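Hypothetical conserved protein TTC0263 (Thermus thermophilus, PDB 2PL2) is of unknown function but is built from tetratricopeptide repeats, an all-helical scaffold of a kind that in other proteins commonly mediates protein-protein interactions. Local coordinates at residues Q37-L42 against A67-Y72; Y43-T48 against L59-T64; G75-S80 against H121-L126. All coordinates share one frame; numbering follows the deposited sequence.

Contact 1: Q37-L42 against A67-Y72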
loop_
_atom_site.group_PDB
_atom_site.type_symbol
_atom_site.label_atom_id
_atom_site.label_comp_id
_atom_site.label_asym_id
_atom_site.label_seq_id
_atom_site.Cartn_x
_atom_site.Cartn_y
_atom_site.Cartn_z
ATOM N N GLN A 37 16.641 -21.271 -6.640
ATOM C CA GLN A 37 17.637 -20.205 -6.646
ATOM C C GLN A 37 17.216 -19.005 -7.483
ATOM O O GLN A 37 17.096 -17.888 -6.974
ATOM C CB GLN A 37 18.961 -20.768 -7.164
ATOM C CG GLN A 37 18.808 -21.558 -8.455
ATOM C CD GLN A 37 19.843 -22.651 -8.601
ATOM O OE1 GLN A 37 21.048 -22.392 -8.593
ATOM N NE2 GLN A 37 19.375 -23.889 -8.734
ATOM N N ASP A 38 17.002 -19.264 -8.771
ATOM C CA ASP A 38 16.615 -18.266 -9.758
ATOM C C ASP A 38 16.395 -16.867 -9.179
ATOM O O ASP A 38 15.403 -16.608 -8.505
ATOM C CB ASP A 38 15.366 -18.740 -10.488
ATOM C CG ASP A 38 15.225 -18.114 -11.850
ATOM O OD1 ASP A 38 16.206 -18.159 -12.626
ATOM O OD2 ASP A 38 14.138 -17.579 -12.146
ATOM N N PRO A 39 17.334 -15.944 -9.442
ATOM C CA PRO A 39 17.245 -14.568 -8.942
ATOM C C PRO A 39 16.040 -13.781 -9.473
ATOM O O PRO A 39 15.479 -12.946 -8.761
ATOM C CB PRO A 39 18.584 -13.963 -9.376
ATOM C CG PRO A 39 18.858 -14.663 -10.648
ATOM C CD PRO A 39 18.501 -16.098 -10.329
ATOM N N GLU A 40 15.654 -14.041 -10.722
ATOM C CA GLU A 40 14.521 -13.351 -11.317
ATOM C C GLU A 40 13.228 -13.622 -10.543
ATOM O O GLU A 40 12.466 -12.694 -10.280
ATOM C CB GLU A 40 14.350 -13.741 -12.782
ATOM C CG GLU A 40 13.142 -13.071 -13.429
ATOM C CD GLU A 40 13.138 -13.169 -14.946
ATOM O OE1 GLU A 40 13.436 -14.260 -15.492
ATOM O OE2 GLU A 40 12.818 -12.145 -15.594
ATOM N N ALA A 41 12.982 -14.874 -10.163
ATOM C CA ALA A 41 11.783 -15.182 -9.389
ATOM C C ALA A 41 11.870 -14.503 -8.016
ATOM O O ALA A 41 10.891 -13.893 -7.569
ATOM C CB ALA A 41 11.618 -16.693 -9.234
ATOM N N LEU A 42 13.041 -14.592 -7.372
ATOM C CA LEU A 42 13.285 -13.989 -6.051
ATOM C C LEU A 42 13.111 -12.485 -6.110
ATOM O O LEU A 42 12.663 -11.848 -5.156
ATOM C CB LEU A 42 14.714 -14.270 -5.568
ATOM C CG LEU A 42 15.139 -15.606 -4.968
ATOM C CD1 LEU A 42 16.652 -15.584 -4.714
ATOM C CD2 LEU A 42 14.391 -15.851 -3.665
ATOM N N ALA A 67 24.107 -10.851 -2.893
ATOM C CA ALA A 67 25.172 -11.717 -2.420
ATOM C C ALA A 67 25.562 -12.807 -3.394
ATOM O O ALA A 67 26.746 -13.132 -3.515
ATOM C CB ALA A 67 24.792 -12.322 -1.075
ATOM N N ARG A 68 24.580 -13.368 -4.093
ATOM C CA ARG A 68 24.846 -14.437 -5.052
ATOM C C ARG A 68 24.797 -13.986 -6.514
ATOM O O ARG A 68 25.185 -14.732 -7.413
ATOM C CB ARG A 68 23.853 -15.582 -4.839
ATOM C CG ARG A 68 23.911 -16.224 -3.452
ATOM C CD ARG A 68 25.228 -17.010 -3.196
ATOM N NE ARG A 68 25.434 -18.133 -4.119
ATOM C CZ ARG A 68 24.541 -19.097 -4.358
ATOM N NH1 ARG A 68 23.366 -19.090 -3.741
ATOM N NH2 ARG A 68 24.818 -20.062 -5.227
ATOM N N THR A 69 24.299 -12.776 -6.751
ATOM C CA THR A 69 24.211 -12.236 -8.098
ATOM C C THR A 69 24.428 -10.723 -8.064
ATOM O O THR A 69 23.562 -9.959 -8.458
ATOM C CB THR A 69 22.843 -12.532 -8.709
ATOM O OG1 THR A 69 22.247 -13.636 -8.023
ATOM C CG2 THR A 69 22.983 -12.897 -10.183
ATOM N N PRO A 70 25.613 -10.280 -7.610
ATOM C CA PRO A 70 25.970 -8.862 -7.508
ATOM C C PRO A 70 25.919 -8.084 -8.834
ATOM O O PRO A 70 26.039 -6.856 -8.847
ATOM C CB PRO A 70 27.378 -8.915 -6.928
ATOM C CG PRO A 70 27.943 -10.134 -7.583
ATOM C CD PRO A 70 26.813 -11.131 -7.466
ATOM N N ARG A 71 25.762 -8.804 -9.941
ATOM C CA ARG A 71 25.709 -8.182 -11.258
ATOM C C ARG A 71 24.279 -7.902 -11.698
ATOM O O ARG A 71 24.050 -7.193 -12.685
ATOM C CB ARG A 71 26.404 -9.076 -12.289
ATOM C CG ARG A 71 27.918 -8.963 -12.255
ATOM C CD ARG A 71 28.583 -9.980 -13.163
ATOM N NE ARG A 71 29.964 -9.611 -13.449
ATOM C CZ ARG A 71 30.309 -8.658 -14.308
ATOM N NH1 ARG A 71 29.367 -7.991 -14.967
ATOM N NH2 ARG A 71 31.590 -8.358 -14.493
ATOM N N TYR A 72 23.325 -8.464 -10.960
ATOM C CA TYR A 72 21.904 -8.286 -11.239
ATOM C C TYR A 72 21.392 -7.044 -10.502
ATOM O O TYR A 72 21.531 -6.939 -9.277
ATOM C CB TYR A 72 21.144 -9.525 -10.780
ATOM C CG TYR A 72 19.671 -9.533 -11.110
ATOM C CD1 TYR A 72 19.233 -9.395 -12.423
ATOM C CD2 TYR A 72 18.715 -9.777 -10.116
ATOM C CE1 TYR A 72 17.877 -9.511 -12.747
ATOM C CE2 TYR A 72 17.365 -9.897 -10.424
ATOM C CZ TYR A 72 16.956 -9.767 -11.743
ATOM O OH TYR A 72 15.635 -9.931 -12.066
#
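Tyr72 reaches from the turn after helix 55-68 across to Pro39 and Glu40 in the first turn of helix 39-51, and its side chain can be followed outward atom by atom. CB lies 3.9 Å from CG2 of Thr69, the residue that opens the type I turn and accepts the bond from Tyr72 N to Thr69 O (2.9 Å). With CG anti to the backbone N (chi1 -175°), the ring is carried toward the opposite helix. Its CD2 atom then passes 4.3 Å from Pro39 CB. Further out, CE2 comes to 4.0 Å from Pro39 O, approaching obliquely. At the tip, OH stands 3.7 Å from Glu40 CA and 4.1 Å from Glu40 CB, so the phenol meets the root of that residue and not its carboxylate. Thr69 adds a second point of touch, OG1 to Pro39 CB at 3.9 Å. The proline is shared further, resting also on Leu65 of helix 55-68, while Ala41 turns to helix 21-32. The few contacts pair carbon with carbon or with oxygen at van der Waals distance, and the two segments share no hydrogen bond, which implies cohesion by shape and dispersion with little directional preference.

Contact 2: Y43-T48 against L59-T64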
loop_
_atom_site.group_PDB
_atom_site.type_symbol
_atom_site.label_atom_id
_atom_site.label_comp_id
_atom_site.label_asym_id
_atom_site.label_seq_id
_atom_site.Cartn_x
_atom_site.Cartn_y
_atom_site.Cartn_z
ATOM N N TYR A 43 13.530 -11.915 -7.231
ATOM C CA TYR A 43 13.412 -10.481 -7.448
ATOM C C TYR A 43 11.926 -10.112 -7.462
ATOM O O TYR A 43 11.486 -9.250 -6.700
ATOM C CB TYR A 43 14.048 -10.085 -8.788
ATOM C CG TYR A 43 13.544 -8.756 -9.327
ATOM C CD1 TYR A 43 13.928 -7.549 -8.745
ATOM C CD2 TYR A 43 12.677 -8.716 -10.418
ATOM C CE1 TYR A 43 13.462 -6.330 -9.241
ATOM C CE2 TYR A 43 12.200 -7.513 -10.914
ATOM C CZ TYR A 43 12.597 -6.320 -10.328
ATOM O OH TYR A 43 12.120 -5.128 -10.835
ATOM N N TRP A 44 11.164 -10.774 -8.330
ATOM C CA TRP A 44 9.739 -10.497 -8.442
ATOM C C TRP A 44 9.016 -10.812 -7.143
ATOM O O TRP A 44 8.139 -10.057 -6.718
ATOM C CB TRP A 44 9.132 -11.281 -9.597
ATOM C CG TRP A 44 9.406 -10.643 -10.912
ATOM C CD1 TRP A 44 10.200 -11.122 -11.914
ATOM C CD2 TRP A 44 8.919 -9.370 -11.361
ATOM N NE1 TRP A 44 10.240 -10.224 -12.959
ATOM C CE2 TRP A 44 9.466 -9.143 -12.643
ATOM C CE3 TRP A 44 8.079 -8.405 -10.800
ATOM C CZ2 TRP A 44 9.195 -7.981 -13.372
ATOM C CZ3 TRP A 44 7.814 -7.247 -11.528
ATOM C CH2 TRP A 44 8.370 -7.046 -12.797
ATOM N N LEU A 45 9.393 -11.922 -6.516
ATOM C CA LEU A 45 8.809 -12.321 -5.247
ATOM C C LEU A 45 9.002 -11.188 -4.250
ATOM O O LEU A 45 8.057 -10.756 -3.593
ATOM C CB LEU A 45 9.497 -13.579 -4.712
ATOM C CG LEU A 45 9.102 -13.951 -3.280
ATOM C CD1 LEU A 45 7.674 -14.464 -3.258
ATOM C CD2 LEU A 45 10.058 -15.005 -2.736
ATOM N N ALA A 46 10.237 -10.719 -4.136
ATOM C CA ALA A 46 10.562 -9.637 -3.224
ATOM C C ALA A 46 9.752 -8.382 -3.546
ATOM O O ALA A 46 9.241 -7.724 -2.644
ATOM C CB ALA A 46 12.058 -9.329 -3.291
ATOM N N ARG A 47 9.654 -8.044 -4.830
ATOM C CA ARG A 47 8.906 -6.862 -5.250
ATOM C C ARG A 47 7.464 -6.984 -4.792
ATOM O O ARG A 47 6.879 -6.032 -4.273
ATOM C CB ARG A 47 8.948 -6.692 -6.768
ATOM C CG ARG A 47 10.192 -5.998 -7.289
ATOM C CD ARG A 47 10.017 -5.600 -8.744
ATOM N NE ARG A 47 9.253 -4.363 -8.917
ATOM C CZ ARG A 47 8.855 -3.889 -10.096
ATOM N NH1 ARG A 47 9.146 -4.553 -11.207
ATOM N NH2 ARG A 47 8.168 -2.753 -10.169
ATOM N N THR A 48 6.900 -8.167 -4.979
ATOM C CA THR A 48 5.529 -8.419 -4.573
ATOM C C THR A 48 5.374 -8.348 -3.045
ATOM O O THR A 48 4.343 -7.897 -2.546
ATOM C CB THR A 48 5.074 -9.784 -5.075
ATOM O OG1 THR A 48 5.395 -9.903 -6.468
ATOM C CG2 THR A 48 3.569 -9.939 -4.886
ATOM N N LEU A 59 13.613 -7.778 2.347
ATOM C CA LEU A 59 14.938 -7.269 2.664
ATOM C C LEU A 59 15.899 -8.457 2.621
ATOM O O LEU A 59 17.038 -8.334 2.178
ATOM C CB LEU A 59 14.946 -6.650 4.063
ATOM C CG LEU A 59 16.295 -6.180 4.628
ATOM C CD1 LEU A 59 16.713 -4.871 3.964
ATOM C CD2 LEU A 59 16.175 -5.978 6.138
ATOM N N GLU A 60 15.419 -9.612 3.071
ATOM C CA GLU A 60 16.222 -10.825 3.104
ATOM C C GLU A 60 16.457 -11.402 1.711
ATOM O O GLU A 60 17.508 -11.993 1.451
ATOM C CB GLU A 60 15.549 -11.864 4.004
ATOM C CG GLU A 60 16.463 -13.000 4.432
ATOM C CD GLU A 60 17.814 -12.503 4.939
ATOM O OE1 GLU A 60 17.847 -11.692 5.897
ATOM O OE2 GLU A 60 18.847 -12.928 4.366
ATOM N N ASN A 61 15.479 -11.233 0.822
ATOM C CA ASN A 61 15.595 -11.722 -0.553
ATOM C C ASN A 61 16.496 -10.801 -1.373
ATOM O O ASN A 61 17.184 -11.243 -2.291
ATOM C CB ASN A 61 14.216 -11.821 -1.209
ATOM C CG ASN A 61 13.519 -13.137 -0.909
ATOM O OD1 ASN A 61 12.295 -13.238 -0.994
ATOM N ND2 ASN A 61 14.299 -14.156 -0.572
ATOM N N GLY A 62 16.474 -9.515 -1.047
ATOM C CA GLY A 62 17.322 -8.570 -1.737
ATOM C C GLY A 62 18.760 -8.873 -1.359
ATOM O O GLY A 62 19.658 -8.848 -2.212
ATOM N N LYS A 63 18.966 -9.162 -0.070
ATOM C CA LYS A 63 20.279 -9.502 0.468
ATOM C C LYS A 63 20.869 -10.704 -0.247
ATOM O O LYS A 63 22.008 -10.671 -0.665
ATOM C CB LYS A 63 20.187 -9.803 1.964
ATOM C CG LYS A 63 20.191 -8.558 2.851
ATOM C CD LYS A 63 19.936 -8.900 4.313
ATOM C CE LYS A 63 20.175 -7.670 5.185
ATOM N NZ LYS A 63 19.739 -7.851 6.595
ATOM N N THR A 64 20.085 -11.762 -0.394
ATOM C CA THR A 64 20.561 -12.971 -1.064
ATOM C C THR A 64 20.678 -12.777 -2.576
ATOM O O THR A 64 21.279 -13.594 -3.274
ATOM C CB THR A 64 19.653 -14.198 -0.733
ATOM O OG1 THR A 64 19.758 -15.182 -1.772
ATOM C CG2 THR A 64 18.218 -13.781 -0.598
#
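Ala46 and Asn61 bring helices 39-51 and 55-68 to their nearest backbone approach in these segments, with 6.1 Å between their CA atoms. The apolar part of the contact is simple: Ala46 CB abuts Asn61 CB at 3.9 Å, the two beta carbons meeting at a slant although both bonds lean toward the opposing helix. Leu45 supplies the other touch. Its CG is anti to the backbone N (chi1 171°), which sends the branched end toward the end of the Asn61 side chain, and the two side chains cross at about a right angle. CD2 is the methyl that leads there. Asn61 also rests on Leu42 and Gln49 of helix 39-51, so it sits among several side chains of one helix.

Small residues where neighbouring helices come close are a hallmark of the tetratricopeptide repeat, whose basic element is an antiparallel helix-turn-helix; Ala46 fits that pattern and also touches Val78 of helix 73-88, the helix that follows 55-68.

Polar interactions run within helix 39-51. Trp44 O is gripped twice, by Thr48 N at 2.9 Å and by Thr48 OG1 at 2.8 Å, and the two donors come from opposite faces of the carbonyl plane. The hydroxyl sits 38° out of that plane, with a C=O...donor angle of 141°.

Aromatic contacts line the side away from Asn61. Tyr43 CE2 stands 3.6 Å above the Trp44 ring, over its centre, while Trp44 NE1 lies in the plane of the Tyr43 ring, at its edge. Arg47 CG covers one face of that phenol, 3.8 Å above the plane and off toward the rim. Trp44 in turn meets Tyr16 edge-to-face and packs on Phe28, tying this helix to helices 6-17 and 21-32.

Contact 3: G75-S80 against H121-L126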
loop_
_atom_site.group_PDB
_atom_site.type_symbol
_atom_site.label_atom_id
_atom_site.label_comp_id
_atom_site.label_asym_id
_atom_site.label_seq_id
_atom_site.Cartn_x
_atom_site.Cartn_y
_atom_site.Cartn_z
ATOM N N GLY A 75 18.571 -7.100 -7.233
ATOM C CA GLY A 75 18.941 -7.131 -5.829
ATOM C C GLY A 75 19.042 -5.767 -5.174
ATOM O O GLY A 75 18.490 -5.542 -4.088
ATOM N N TYR A 76 19.753 -4.854 -5.825
ATOM C CA TYR A 76 19.922 -3.513 -5.291
ATOM C C TYR A 76 18.579 -2.773 -5.274
ATOM O O TYR A 76 18.255 -2.094 -4.306
ATOM C CB TYR A 76 20.932 -2.735 -6.139
ATOM C CG TYR A 76 22.259 -3.445 -6.347
ATOM C CD1 TYR A 76 23.308 -3.300 -5.440
ATOM C CD2 TYR A 76 22.450 -4.282 -7.441
ATOM C CE1 TYR A 76 24.519 -3.967 -5.628
ATOM C CE2 TYR A 76 23.646 -4.954 -7.634
ATOM C CZ TYR A 76 24.681 -4.802 -6.725
ATOM O OH TYR A 76 25.868 -5.494 -6.931
ATOM N N MET A 77 17.795 -2.905 -6.342
ATOM C CA MET A 77 16.499 -2.224 -6.402
ATOM C C MET A 77 15.612 -2.727 -5.264
ATOM O O MET A 77 15.111 -1.940 -4.459
ATOM C CB MET A 77 15.821 -2.458 -7.759
ATOM C CG MET A 77 16.493 -1.753 -8.957
ATOM S SD MET A 77 16.401 0.082 -8.955
ATOM C CE MET A 77 14.613 0.306 -9.129
ATOM N N VAL A 78 15.438 -4.038 -5.183
ATOM C CA VAL A 78 14.620 -4.631 -4.130
ATOM C C VAL A 78 15.120 -4.152 -2.770
ATOM O O VAL A 78 14.385 -3.544 -2.001
ATOM C CB VAL A 78 14.695 -6.168 -4.197
ATOM C CG1 VAL A 78 14.095 -6.780 -2.953
ATOM C CG2 VAL A 78 13.965 -6.658 -5.438
ATOM N N LEU A 79 16.390 -4.416 -2.503
ATOM C CA LEU A 79 17.046 -4.024 -1.263
ATOM C C LEU A 79 16.883 -2.527 -0.999
ATOM O O LEU A 79 16.655 -2.103 0.127
ATOM C CB LEU A 79 18.532 -4.399 -1.365
ATOM C CG LEU A 79 19.485 -4.316 -0.175
ATOM C CD1 LEU A 79 18.936 -5.107 0.994
ATOM C CD2 LEU A 79 20.834 -4.875 -0.604
ATOM N N SER A 80 17.001 -1.736 -2.054
ATOM C CA SER A 80 16.869 -0.288 -1.972
ATOM C C SER A 80 15.492 0.169 -1.489
ATOM O O SER A 80 15.384 1.029 -0.611
ATOM C CB SER A 80 17.147 0.323 -3.341
ATOM O OG SER A 80 16.781 1.685 -3.355
ATOM N N HIS A 121 18.253 5.966 -10.903
ATOM C CA HIS A 121 18.257 7.412 -10.736
ATOM C C HIS A 121 16.923 7.899 -10.177
ATOM O O HIS A 121 16.865 8.878 -9.437
ATOM C CB HIS A 121 18.585 8.074 -12.078
ATOM C CG HIS A 121 19.981 7.807 -12.547
ATOM N ND1 HIS A 121 21.093 8.383 -11.953
ATOM C CD2 HIS A 121 20.461 6.988 -13.509
ATOM C CE1 HIS A 121 22.185 7.927 -12.527
ATOM N NE2 HIS A 121 21.829 7.073 -13.481
ATOM N N LEU A 122 15.854 7.195 -10.521
ATOM C CA LEU A 122 14.536 7.534 -10.020
ATOM C C LEU A 122 14.520 7.275 -8.522
ATOM O O LEU A 122 14.135 8.148 -7.728
ATOM C CB LEU A 122 13.460 6.684 -10.708
ATOM C CG LEU A 122 12.065 6.815 -10.065
ATOM C CD1 LEU A 122 11.678 8.299 -9.986
ATOM C CD2 LEU A 122 11.028 5.998 -10.832
ATOM N N GLN A 123 14.948 6.071 -8.142
ATOM C CA GLN A 123 15.002 5.687 -6.736
ATOM C C GLN A 123 15.964 6.584 -5.974
ATOM O O GLN A 123 15.683 6.996 -4.851
ATOM C CB GLN A 123 15.456 4.234 -6.590
ATOM C CG GLN A 123 14.336 3.252 -6.285
ATOM C CD GLN A 123 13.556 3.625 -5.036
ATOM O OE1 GLN A 123 14.138 3.875 -3.983
ATOM N NE2 GLN A 123 12.230 3.659 -5.149
ATOM N N ARG A 124 17.104 6.885 -6.579
ATOM C CA ARG A 124 18.077 7.726 -5.913
ATOM C C ARG A 124 17.454 9.079 -5.607
ATOM O O ARG A 124 17.671 9.632 -4.528
ATOM C CB ARG A 124 19.327 7.892 -6.783
ATOM C CG ARG A 124 20.533 8.447 -6.031
ATOM C CD ARG A 124 21.782 8.482 -6.915
ATOM N NE ARG A 124 21.647 9.413 -8.038
ATOM C CZ ARG A 124 22.549 9.541 -9.005
ATOM N NH1 ARG A 124 23.648 8.796 -8.979
ATOM N NH2 ARG A 124 22.357 10.402 -9.996
ATOM N N GLY A 125 16.672 9.610 -6.545
ATOM C CA GLY A 125 16.032 10.899 -6.329
ATOM C C GLY A 125 14.986 10.838 -5.230
ATOM O O GLY A 125 14.884 11.732 -4.392
ATOM N N LEU A 126 14.209 9.761 -5.227
ATOM C CA LEU A 126 13.174 9.562 -4.224
ATOM C C LEU A 126 13.816 9.436 -2.846
ATOM O O LEU A 126 13.224 9.825 -1.837
ATOM C CB LEU A 126 12.377 8.298 -4.548
ATOM C CG LEU A 126 11.068 8.051 -3.786
ATOM C CD1 LEU A 126 10.375 6.811 -4.363
ATOM C CD2 LEU A 126 11.345 7.866 -2.298
#
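Alternate helices of a tetratricopeptide-repeat array meet here: helix 73-88 touches helix 118-130, with helix 93-113 intervening in the chain. Gln123 carries the second segment's share. Its CB points toward helix 73-88, and two residues one turn apart on that helix are met by different parts of the chain: CG itself lies against Met77, while the bend at chi2 (-56°) sets the amide and brings it to Ser80.

The apolar touch is Met77 CE against Gln123 CG at 4.1 Å. Met77 gets there by curling: its CB does not aim at the partner, but CG stands anti to the carbonyl carbon, and turns at chi2 and chi3 bring the terminal methyl round. The polar neighbour is Ser80, whose OG lies 3.5 Å from Gln123 OE1. The distance from Ser80 OG to Gln123 CG is 4.1 Å, so the hydroxyl is set beside the bent chain as well as near the amide. Between the backbones the nearest CA pair is Ser80 and Gln123, at 7.9 Å, which makes this a side-chain contact with the helices held apart.

Flanking residues anchor the two helices elsewhere. Tyr76 packs on Val106 and Ala110 of helix 93-113, which Ser80 also touches through Leu107. Arg124 NH1 forms a salt bridge to Glu111, and His121 NE2 is hydrogen-bonded to Pro115 O. Packing of a helix on the second one after it in sequence, as well as on the next, is typical of the stacked helical hairpins of the tetratricopeptide-repeat superhelix.

Distance from the chain's centre falls along the series, but burial does not follow it: the centre of contact 1 lies about 18 Å from the centre of the chain, that of contact 2 about 13 Å and that of contact 3 about 6 Å, yet contact 1 is at the surface, contact 2 buried and contact 3 only partly so. Contacts 1 and 2 join the same two helices, 39-51 and 55-68, at the end and further in; contact 3 skips a helix. Chemistry follows place: a tyrosine set obliquely against a helix start, then an alanine and a leucine against an asparagine at close backbone approach, then methionine and serine against a bent glutamine across a wider gap. Val78, in the first segment of contact 3, packs on Ala46 of contact 2.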